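Local coordinates for reducing end xylose-releasing exo-oligoxylanase (Bacillus halodurans, PDB 1WU4), which hydrolyses xylooligosaccharides of three or more units with inversion, releasing xylose from the reducing end, at residues A79-R84 against G374-W379; G71-M76 against E130-L135; P176-D181 against V217-A222; N182-F187 against A223-E228. The protein carries 1 engineered substitution. All coordinates share one frame; numbering follows the deposited sequence.

Overall arrangement
All four contacts belong to the helical (alpha/alpha)6 barrel of a family 8 glycoside hydrolase. Interactions 1 and 2 both use helix 69-81, their centres 13 Å apart: its middle packs on helix 127-144 in interaction 2, and its C-terminal end receives the tail after helix 358-372 in interaction 1, bringing an early helix and the C-terminal tail together. Interactions 3 and 4, centred 7 Å apart, lay consecutive pieces of the loop 176-187 along helix 216-233. Along the chain 1 and 2 alternate, as do 3 and 4; interaction 2 closes before 3 and 4 open, and both are nested inside interaction 1. Their centres lie about 19 Å from that of interaction 2, touched through E130 and E131.

Interaction 1: residues A79-R84 against G374-W379; sequences AVQMDR and GNFKIW
The indole of W379 carries the CB of K377 on one face, offset toward the rim; on the other side the backbone O of V80 lies far out toward the rim, not in close contact, while the amide of Q81 sits at the edge. There W379 NE1 donates to Q81 OE1 at 3.0 Å, nearly straight at 168° and close to the indole plane. The same OE1 takes a second bond, 3.0 Å from K377 N. The two donors reach it from opposite faces of the amide, each well out of the carbonyl plane. On the other amide branch, Q81 NE2 gives a 2.9 Å bond to K377 O, in plane with both groups and on a lone pair of the acceptor. Both backbone polar atoms of K377 are paired with one side-chain amide, whose flip is disfavoured by the two donors at OE1. The bend at chi2 (-60°) turns the glutamine amide to the tail. In the (alpha/alpha)6 barrel these bonds tie the C-terminal end of helix 69-81 to the chain after helix 358-372; both helices finish in a Schellman motif, at D83 and G374. Were Q81 an alanine, the indole N-H and both backbone groups of K377 would probably be left without these partners. The F376 ring crosses the glutamine side chain at about a right angle, CD2 3.6 Å from Q81 NE2. A water links the backbones, 2.8 Å from Q81 O and 2.7 Å from N375 O. Helix 127-144 covers the indole further, F139 meeting it edge-to-face and R143 through a cation-pi contact.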
# COMPACT_ATOMS: atom_id res chain seq x y z
N ALA A 79 2.44 2.96 11.96
CA ALA A 79 3.08 3.10 13.26
C ALA A 79 4.51 3.61 13.19
O ALA A 79 4.90 4.49 13.96
CB ALA A 79 3.03 1.78 14.02
N VAL A 80 5.31 3.08 12.27
CA VAL A 80 6.69 3.56 12.18
C VAL A 80 6.73 4.99 11.65
O VAL A 80 7.58 5.78 12.07
CB VAL A 80 7.58 2.61 11.32
CG1 VAL A 80 7.14 2.62 9.86
CG2 VAL A 80 9.04 3.01 11.46
N GLN A 81 5.82 5.35 10.75
CA GLN A 81 5.78 6.72 10.24
C GLN A 81 5.42 7.68 11.38
O GLN A 81 5.87 8.83 11.40
CB GLN A 81 4.74 6.86 9.12
CG GLN A 81 5.10 6.19 7.80
CD GLN A 81 6.39 6.72 7.20
OE1 GLN A 81 6.78 7.86 7.45
NE2 GLN A 81 7.05 5.90 6.39
N MET A 82 4.61 7.20 12.32
CA MET A 82 4.17 8.00 13.46
C MET A 82 5.09 7.89 14.68
O MET A 82 4.81 8.46 15.73
CB MET A 82 2.75 7.61 13.86
CG MET A 82 1.69 7.90 12.80
SD MET A 82 1.52 9.66 12.45
CE MET A 82 0.77 10.23 13.97
N ASP A 83 6.17 7.14 14.53
CA ASP A 83 7.13 6.94 15.61
C ASP A 83 6.47 6.32 16.84
O ASP A 83 6.64 6.80 17.97
CB ASP A 83 7.79 8.28 15.99
CG ASP A 83 9.03 8.09 16.84
OD1 ASP A 83 9.72 7.06 16.67
OD2 ASP A 83 9.33 8.98 17.67
N ARG A 84 5.70 5.26 16.61
CA ARG A 84 5.02 4.56 17.69
C ARG A 84 5.47 3.10 17.72
O ARG A 84 4.79 2.21 17.21
CB ARG A 84 3.50 4.65 17.52
CG ARG A 84 2.92 6.04 17.81
CD ARG A 84 3.15 6.43 19.27
NE ARG A 84 2.45 5.54 20.20
CZ ARG A 84 1.15 5.62 20.47
NH1 ARG A 84 0.40 6.54 19.89
NH2 ARG A 84 0.60 4.75 21.31
N GLY A 374 3.35 15.68 3.83
CA GLY A 374 4.80 15.55 3.87
C GLY A 374 5.29 14.69 5.02
O GLY A 374 6.43 14.83 5.47
N ASN A 375 4.44 13.78 5.49
CA ASN A 375 4.79 12.91 6.60
C ASN A 375 4.91 11.42 6.29
O ASN A 375 4.97 10.60 7.21
CB ASN A 375 3.81 13.12 7.75
CG ASN A 375 4.01 14.45 8.45
OD1 ASN A 375 5.06 14.70 9.03
ND2 ASN A 375 3.01 15.32 8.38
N PHE A 376 4.91 11.05 5.01
CA PHE A 376 5.07 9.65 4.63
C PHE A 376 6.51 9.67 4.11
O PHE A 376 6.76 9.91 2.92
CB PHE A 376 4.07 9.27 3.54
CG PHE A 376 3.87 7.78 3.37
CD1 PHE A 376 2.67 7.29 2.86
CD2 PHE A 376 4.87 6.87 3.69
CE1 PHE A 376 2.47 5.92 2.67
CE2 PHE A 376 4.69 5.50 3.51
CZ PHE A 376 3.48 5.02 3.00
N LYS A 377 7.45 9.42 5.01
CA LYS A 377 8.86 9.50 4.69
C LYS A 377 9.65 8.21 4.58
O LYS A 377 9.19 7.13 4.95
CB LYS A 377 9.56 10.38 5.73
CG LYS A 377 8.91 11.74 5.97
CD LYS A 377 9.67 12.52 7.03
CE LYS A 377 9.03 13.87 7.30
NZ LYS A 377 9.75 14.62 8.36
N ILE A 378 10.86 8.35 4.05
CA ILE A 378 11.79 7.25 3.92
C ILE A 378 12.67 7.40 5.16
O ILE A 378 13.18 8.49 5.44
CB ILE A 378 12.67 7.40 2.66
CG1 ILE A 378 11.80 7.36 1.41
CG2 ILE A 378 13.71 6.29 2.63
CD1 ILE A 378 12.56 7.66 0.12
N TRP A 379 12.82 6.32 5.92
CA TRP A 379 13.65 6.36 7.10
C TRP A 379 14.94 5.61 6.80
O TRP A 379 14.94 4.40 6.62
CB TRP A 379 12.89 5.76 8.29
CG TRP A 379 11.67 6.58 8.59
CD1 TRP A 379 10.40 6.39 8.11
CD2 TRP A 379 11.63 7.81 9.33
NE1 TRP A 379 9.58 7.43 8.50
CE2 TRP A 379 10.32 8.31 9.24
CE3 TRP A 379 12.59 8.54 10.04
CZ2 TRP A 379 9.93 9.52 9.84
CZ3 TRP A 379 12.21 9.74 10.64
CH2 TRP A 379 10.89 10.22 10.53
O HOH W 1 6.59 10.60 9.39

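Interaction 2: residues G71-M76 against E130-L135; sequences GMSYGM and EEYFAL
Y74 and Y132 meet as a T-shaped pair: the edge of Y74 is directed at the face of Y132, the ring planes stand at 76° and the centroids are 5.0 Å apart. Y74 CE1 comes down over the centre of the Y132 ring, 3.8 Å from CE2. S73 packs against both Y132 and F133. Its CB lies over one face of F133 in a CH-pi contact, 3.7 Å from the ring centroid, and its OG is 3.3 Å from Y132 CB. With chi1 at 65°, the serine OG is held between its backbone N and carbonyl carbon, where it hydrogen-bonds back to T69 O one turn earlier. A Met-aromatic contact completes the set: M76 SD lies at the edge of F133, 3.6 Å from CD1, the two side chains crossing at about a right angle. M72 CB touches the same ring at CE1 (4.0 Å). Losing the phenol ring of Y132 to an alanine is likely to leave the edge of Y74 without the face it packs on and to open a gap there. Outside the pair, F203 meets Y132 edge-to-face, and Y74 OH is hydrogen-bonded to R266. The helices run nearly parallel, crossing at 23° with axes 8.2 Å apart, and S73 and F133 approach closest in their backbones. Such close packing of parallel helices is that of the inner layer of an (alpha/alpha)6 barrel, here beside the probable catalytic centre: the side chain of Y74 is about 4 Å from that of E70, the probable proton donor.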
# COMPACT_ATOMS: atom_id res chain seq x y z
N GLY A 71 -3.78 -5.31 6.19
CA GLY A 71 -4.01 -4.38 7.28
C GLY A 71 -2.90 -4.35 8.32
O GLY A 71 -2.54 -3.29 8.83
N MET A 72 -2.36 -5.52 8.66
CA MET A 72 -1.29 -5.59 9.64
C MET A 72 -0.04 -4.89 9.10
O MET A 72 0.60 -4.13 9.82
CB MET A 72 -0.98 -7.04 9.99
CG MET A 72 -2.14 -7.75 10.68
SD MET A 72 -2.61 -6.97 12.25
CE MET A 72 -1.76 -8.05 13.42
N SER A 73 0.29 -5.13 7.83
CA SER A 73 1.46 -4.49 7.24
C SER A 73 1.23 -2.98 7.12
O SER A 73 2.14 -2.19 7.34
CB SER A 73 1.80 -5.11 5.88
OG SER A 73 0.79 -4.88 4.92
N TYR A 74 0.00 -2.59 6.79
CA TYR A 74 -0.33 -1.17 6.71
C TYR A 74 -0.16 -0.55 8.09
O TYR A 74 0.42 0.53 8.24
CB TYR A 74 -1.79 -0.95 6.29
CG TYR A 74 -2.12 -1.10 4.82
CD1 TYR A 74 -1.13 -1.25 3.85
CD2 TYR A 74 -3.45 -1.06 4.40
CE1 TYR A 74 -1.46 -1.36 2.49
CE2 TYR A 74 -3.79 -1.17 3.05
CZ TYR A 74 -2.80 -1.32 2.11
OH TYR A 74 -3.15 -1.43 0.78
N GLY A 75 -0.68 -1.24 9.11
CA GLY A 75 -0.59 -0.76 10.48
C GLY A 75 0.83 -0.54 10.93
O GLY A 75 1.14 0.44 11.60
N MET A 76 1.71 -1.48 10.58
CA MET A 76 3.11 -1.35 10.94
C MET A 76 3.73 -0.15 10.22
O MET A 76 4.48 0.61 10.82
CB MET A 76 3.86 -2.64 10.60
CG MET A 76 3.60 -3.75 11.61
SD MET A 76 4.10 -5.39 11.05
CE MET A 76 5.86 -5.16 10.84
N GLU A 130 3.35 -8.84 2.35
CA GLU A 130 4.78 -9.10 2.51
C GLU A 130 5.66 -7.90 2.17
O GLU A 130 6.58 -7.57 2.91
CB GLU A 130 5.22 -10.30 1.66
CG GLU A 130 5.19 -11.65 2.38
CD GLU A 130 3.80 -12.20 2.62
OE1 GLU A 130 3.69 -13.30 3.21
OE2 GLU A 130 2.81 -11.54 2.23
N GLU A 131 5.39 -7.23 1.05
CA GLU A 131 6.24 -6.10 0.69
C GLU A 131 6.11 -4.93 1.67
O GLU A 131 7.10 -4.23 1.92
CB GLU A 131 5.98 -5.65 -0.75
CG GLU A 131 4.57 -5.21 -1.07
CD GLU A 131 4.37 -4.97 -2.56
OE1 GLU A 131 5.37 -4.79 -3.28
OE2 GLU A 131 3.20 -4.93 -3.00
N TYR A 132 4.92 -4.71 2.22
CA TYR A 132 4.76 -3.64 3.21
C TYR A 132 5.45 -4.06 4.51
O TYR A 132 6.07 -3.23 5.18
CB TYR A 132 3.28 -3.32 3.46
CG TYR A 132 2.76 -2.14 2.66
CD1 TYR A 132 2.76 -0.85 3.21
CD2 TYR A 132 2.28 -2.30 1.36
CE1 TYR A 132 2.29 0.24 2.48
CE2 TYR A 132 1.81 -1.21 0.63
CZ TYR A 132 1.82 0.05 1.19
OH TYR A 132 1.35 1.12 0.47
N PHE A 133 5.34 -5.33 4.88
CA PHE A 133 6.01 -5.81 6.10
C PHE A 133 7.50 -5.52 6.00
O PHE A 133 8.11 -4.96 6.91
CB PHE A 133 5.84 -7.33 6.30
CG PHE A 133 4.50 -7.75 6.83
CD1 PHE A 133 3.90 -7.10 7.89
CD2 PHE A 133 3.86 -8.86 6.28
CE1 PHE A 133 2.67 -7.54 8.41
CE2 PHE A 133 2.64 -9.31 6.79
CZ PHE A 133 2.04 -8.64 7.85
N ALA A 134 8.09 -5.91 4.87
CA ALA A 134 9.52 -5.73 4.65
C ALA A 134 9.97 -4.28 4.77
O ALA A 134 10.92 -3.99 5.49
CB ALA A 134 9.92 -6.30 3.30
N LEU A 135 9.30 -3.36 4.07
CA LEU A 135 9.74 -1.97 4.17
C LEU A 135 9.49 -1.39 5.55
O LEU A 135 10.33 -0.65 6.07
CB LEU A 135 9.08 -1.09 3.10
CG LEU A 135 9.73 0.30 2.99
CD1 LEU A 135 11.21 0.16 2.64
CD2 LEU A 135 9.02 1.13 1.93

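Interaction 3: residues P176-D181 against V217-A222; sequences PMWNRD and VFWKEA
W178, F218 and W219 form an aromatic cluster that seats the loop 176-181 on helix 216-233 of the (alpha/alpha)6 barrel. W178 offers its face, and both helix residues point their edges at it. The rim of W219 stands on the six-membered ring of W178 as a T-shaped stack, planes at 82° and centroids 4.8 Å apart, with W219 CZ3 3.5 Å from W178 CZ2. F218 approaches the five-membered ring in an offset edge-to-face pair, its CZ 3.7 Å from W178 CB. The phenyl CG lies anti to its own backbone N (chi1 168°), which carries the ring out from the helix to the loop. Within the helix the two partners also support each other, F218 CD2 lying over the centre of the W219 indole. A222, one turn beyond F218, adds its methyl CB 4.2 Å from W178 NE1.

Further out, Y204 meets W178 edge-to-face and F207 does the same to W219, so helix 201-210 helps set both indoles, while V166 of helix 154-167 touches F218 and W219. At the rim of the cluster R180 folds back toward F218, its guanidinium held by a salt bridge to E170. The closest approach of R180 to the helix is made by its aliphatic part, CD lying 4.4 Å from F218 CE1.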
# COMPACT_ATOMS: atom_id res chain seq x y z
N PRO A 176 8.25 -18.39 -5.51
CA PRO A 176 8.56 -17.00 -5.19
C PRO A 176 7.36 -16.09 -5.41
O PRO A 176 6.39 -16.48 -6.07
CB PRO A 176 9.71 -16.68 -6.14
CG PRO A 176 9.31 -17.45 -7.37
CD PRO A 176 8.87 -18.78 -6.80
N MET A 177 7.41 -14.88 -4.86
CA MET A 177 6.32 -13.93 -5.02
C MET A 177 6.56 -13.00 -6.21
O MET A 177 5.71 -12.19 -6.56
CB MET A 177 6.12 -13.11 -3.75
CG MET A 177 5.45 -13.90 -2.64
SD MET A 177 5.03 -12.87 -1.24
CE MET A 177 3.82 -13.90 -0.43
N TRP A 178 7.74 -13.13 -6.81
CA TRP A 178 8.11 -12.35 -7.99
C TRP A 178 8.51 -13.35 -9.06
O TRP A 178 9.18 -14.34 -8.77
CB TRP A 178 9.31 -11.44 -7.71
CG TRP A 178 8.96 -10.07 -7.24
CD1 TRP A 178 8.96 -8.92 -7.98
CD2 TRP A 178 8.52 -9.71 -5.93
NE1 TRP A 178 8.55 -7.86 -7.20
CE2 TRP A 178 8.27 -8.32 -5.94
CE3 TRP A 178 8.31 -10.43 -4.74
CZ2 TRP A 178 7.83 -7.63 -4.80
CZ3 TRP A 178 7.87 -9.74 -3.62
CH2 TRP A 178 7.63 -8.36 -3.66
N ASN A 179 8.09 -13.11 -10.30
CA ASN A 179 8.49 -13.99 -11.38
C ASN A 179 9.94 -13.59 -11.65
O ASN A 179 10.24 -12.42 -11.88
CB ASN A 179 7.62 -13.74 -12.62
CG ASN A 179 8.07 -14.56 -13.81
OD1 ASN A 179 9.09 -14.25 -14.43
ND2 ASN A 179 7.32 -15.61 -14.13
N ARG A 180 10.84 -14.56 -11.59
CA ARG A 180 12.27 -14.30 -11.77
C ARG A 180 12.66 -13.82 -13.17
O ARG A 180 13.67 -13.13 -13.32
CB ARG A 180 13.07 -15.55 -11.41
CG ARG A 180 12.90 -15.98 -9.96
CD ARG A 180 13.51 -14.96 -9.01
NE ARG A 180 14.97 -14.95 -9.08
CZ ARG A 180 15.75 -15.94 -8.67
NH1 ARG A 180 17.07 -15.85 -8.78
NH2 ARG A 180 15.21 -17.04 -8.14
N ASP A 181 11.88 -14.18 -14.17
CA ASP A 181 12.19 -13.79 -15.54
C ASP A 181 11.75 -12.37 -15.89
O ASP A 181 12.52 -11.62 -16.49
CB ASP A 181 11.56 -14.78 -16.53
CG ASP A 181 12.10 -16.18 -16.36
OD1 ASP A 181 13.34 -16.34 -16.33
OD2 ASP A 181 11.29 -17.12 -16.25
N VAL A 217 20.61 -6.24 -7.23
CA VAL A 217 20.48 -5.95 -8.65
C VAL A 217 19.05 -6.34 -9.06
O VAL A 217 18.39 -5.60 -9.78
CB VAL A 217 21.50 -6.74 -9.49
CG1 VAL A 217 21.19 -6.60 -10.97
CG2 VAL A 217 22.91 -6.23 -9.20
N PHE A 218 18.59 -7.49 -8.58
CA PHE A 218 17.23 -7.95 -8.88
C PHE A 218 16.20 -6.89 -8.49
O PHE A 218 15.31 -6.57 -9.27
CB PHE A 218 16.91 -9.24 -8.13
CG PHE A 218 15.45 -9.61 -8.17
CD1 PHE A 218 14.92 -10.28 -9.27
CD2 PHE A 218 14.60 -9.23 -7.14
CE1 PHE A 218 13.56 -10.57 -9.33
CE2 PHE A 218 13.24 -9.51 -7.19
CZ PHE A 218 12.72 -10.18 -8.29
N TRP A 219 16.31 -6.36 -7.28
CA TRP A 219 15.35 -5.36 -6.83
C TRP A 219 15.36 -4.09 -7.68
O TRP A 219 14.32 -3.47 -7.88
CB TRP A 219 15.56 -5.05 -5.35
CG TRP A 219 15.03 -6.16 -4.48
CD1 TRP A 219 15.74 -6.96 -3.63
CD2 TRP A 219 13.67 -6.62 -4.41
NE1 TRP A 219 14.91 -7.90 -3.04
CE2 TRP A 219 13.63 -7.70 -3.51
CE3 TRP A 219 12.48 -6.21 -5.03
CZ2 TRP A 219 12.45 -8.39 -3.21
CZ3 TRP A 219 11.30 -6.90 -4.73
CH2 TRP A 219 11.30 -7.98 -3.83
N LYS A 220 16.53 -3.72 -8.19
CA LYS A 220 16.61 -2.55 -9.05
C LYS A 220 15.85 -2.87 -10.34
O LYS A 220 15.12 -2.03 -10.87
CB LYS A 220 18.08 -2.24 -9.37
CG LYS A 220 18.25 -1.07 -10.32
CD LYS A 220 19.72 -0.80 -10.59
CE LYS A 220 19.89 0.30 -11.61
NZ LYS A 220 21.33 0.57 -11.87
N GLU A 221 16.02 -4.09 -10.84
CA GLU A 221 15.34 -4.52 -12.06
C GLU A 221 13.84 -4.62 -11.84
O GLU A 221 13.05 -4.36 -12.75
CB GLU A 221 15.90 -5.86 -12.53
CG GLU A 221 17.40 -5.82 -12.77
CD GLU A 221 17.97 -7.16 -13.18
OE1 GLU A 221 17.53 -8.19 -12.63
OE2 GLU A 221 18.88 -7.17 -14.03
N ALA A 222 13.43 -5.00 -10.63
CA ALA A 222 12.01 -5.11 -10.31
C ALA A 222 11.37 -3.72 -10.31
O ALA A 222 10.24 -3.54 -10.78
CB ALA A 222 11.81 -5.78 -8.95

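Interaction 4: residues N182-F187 against A223-E228; sequences NKLIKF and AEASRE
An Asx turn shapes the loop where it meets helix 216-233: N182 OD1 accepts from L184 N at 2.8 Å, closing the chain around K183. The backbone O of N182 lies 3.5 Å from A225 CB. The small methyl of A225 is the meeting point, touched also by K183 CB at 3.9 Å and by L184 CD2 at 3.8 Å. L184 reaches alongside the helix, and its CD2 rests 3.6 Å from A225 O as well. In the (alpha/alpha)6 barrel this is where the long connection between helix 154-167 and strand 193-194 passes over helix 216-233, through a small patch centred on A225. Beside that patch a water joins the loop backbone to the S226 hydroxyl: it donates to K183 O at 2.8 Å, accepts weakly from I185 N, and pairs with S226 OG at 2.8 Å. The serine hydroxyl is further bonded to H199. K183 starts toward the helix but bends at chi2 (74°), carrying its NZ back to R180 O in the loop. Next along the loop, I185 packs on W178 and on Y204 of helix 201-210.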
# COMPACT_ATOMS: atom_id res chain seq x y z
N ASN A 182 10.53 -11.99 -15.53
CA ASN A 182 10.05 -10.65 -15.84
C ASN A 182 10.17 -9.65 -14.69
O ASN A 182 9.87 -8.47 -14.86
CB ASN A 182 8.61 -10.68 -16.37
CG ASN A 182 7.63 -11.28 -15.38
OD1 ASN A 182 7.75 -11.08 -14.17
ND2 ASN A 182 6.63 -11.99 -15.89
N LYS A 183 10.62 -10.13 -13.53
CA LYS A 183 10.81 -9.29 -12.35
C LYS A 183 9.54 -8.62 -11.84
O LYS A 183 9.61 -7.58 -11.18
CB LYS A 183 11.86 -8.21 -12.61
CG LYS A 183 13.27 -8.73 -12.89
CD LYS A 183 13.40 -9.35 -14.27
CE LYS A 183 14.84 -9.72 -14.57
NZ LYS A 183 15.41 -10.65 -13.57
N LEU A 184 8.38 -9.20 -12.13
CA LEU A 184 7.11 -8.63 -11.70
C LEU A 184 6.52 -9.37 -10.50
O LEU A 184 6.56 -10.60 -10.45
CB LEU A 184 6.09 -8.69 -12.85
CG LEU A 184 6.43 -7.96 -14.15
CD1 LEU A 184 5.34 -8.23 -15.16
CD2 LEU A 184 6.58 -6.47 -13.90
N ILE A 185 5.98 -8.61 -9.56
CA ILE A 185 5.35 -9.22 -8.39
C ILE A 185 4.10 -9.95 -8.88
O ILE A 185 3.46 -9.52 -9.85
CB ILE A 185 4.97 -8.14 -7.33
CG1 ILE A 185 4.51 -8.81 -6.04
CG2 ILE A 185 3.88 -7.21 -7.88
CD1 ILE A 185 4.26 -7.82 -4.90
N LYS A 186 3.77 -11.06 -8.24
CA LYS A 186 2.61 -11.87 -8.62
C LYS A 186 1.41 -11.59 -7.73
O LYS A 186 1.56 -11.04 -6.64
CB LYS A 186 2.93 -13.36 -8.50
CG LYS A 186 4.18 -13.85 -9.21
CD LYS A 186 4.40 -15.30 -8.80
CE LYS A 186 5.64 -15.91 -9.42
NZ LYS A 186 5.82 -17.30 -8.89
N PHE A 187 0.23 -11.98 -8.20
CA PHE A 187 -0.98 -11.81 -7.40
C PHE A 187 -0.84 -12.72 -6.17
O PHE A 187 -1.12 -12.30 -5.05
CB PHE A 187 -2.22 -12.20 -8.20
CG PHE A 187 -3.44 -12.38 -7.36
CD1 PHE A 187 -3.89 -11.35 -6.53
CD2 PHE A 187 -4.11 -13.59 -7.34
CE1 PHE A 187 -4.98 -11.53 -5.69
CE2 PHE A 187 -5.20 -13.79 -6.50
CZ PHE A 187 -5.63 -12.76 -5.67
N ALA A 223 12.09 -2.73 -9.79
CA ALA A 223 11.57 -1.36 -9.77
C ALA A 223 11.31 -0.89 -11.20
O ALA A 223 10.24 -0.36 -11.51
CB ALA A 223 12.57 -0.43 -9.09
N GLU A 224 12.28 -1.11 -12.08
CA GLU A 224 12.16 -0.71 -13.48
C GLU A 224 11.04 -1.49 -14.17
O GLU A 224 10.25 -0.92 -14.92
CB GLU A 224 13.49 -0.94 -14.20
CG GLU A 224 13.48 -0.63 -15.70
CD GLU A 224 12.96 0.76 -16.02
OE1 GLU A 224 13.21 1.69 -15.22
OE2 GLU A 224 12.31 0.93 -17.08
N ALA A 225 10.98 -2.79 -13.91
CA ALA A 225 9.95 -3.63 -14.51
C ALA A 225 8.55 -3.17 -14.10
O ALA A 225 7.63 -3.13 -14.92
CB ALA A 225 10.16 -5.09 -14.11
N SER A 226 8.39 -2.83 -12.82
CA SER A 226 7.09 -2.37 -12.35
C SER A 226 6.68 -1.04 -12.96
O SER A 226 5.51 -0.83 -13.27
CB SER A 226 7.07 -2.27 -10.82
OG SER A 226 6.95 -3.56 -10.25
N ARG A 227 7.63 -0.13 -13.13
CA ARG A 227 7.31 1.16 -13.72
C ARG A 227 6.85 0.98 -15.16
O ARG A 227 5.90 1.63 -15.61
CB ARG A 227 8.52 2.11 -13.65
CG ARG A 227 8.89 2.52 -12.23
CD ARG A 227 9.64 3.84 -12.19
NE ARG A 227 9.86 4.31 -10.82
CZ ARG A 227 10.89 3.96 -10.06
NH1 ARG A 227 11.81 3.13 -10.53
NH2 ARG A 227 10.99 4.43 -8.82
N GLU A 228 7.50 0.07 -15.89
CA GLU A 228 7.10 -0.18 -17.27
C GLU A 228 5.76 -0.90 -17.33
O GLU A 228 4.96 -0.65 -18.23
CB GLU A 228 8.18 -0.99 -17.99
CG GLU A 228 9.42 -0.17 -18.32
CD GLU A 228 9.09 1.06 -19.15
OE1 GLU A 228 8.54 0.90 -20.26
OE2 GLU A 228 9.37 2.18 -18.69
O HOH W 2 7.87 -6.09 -9.52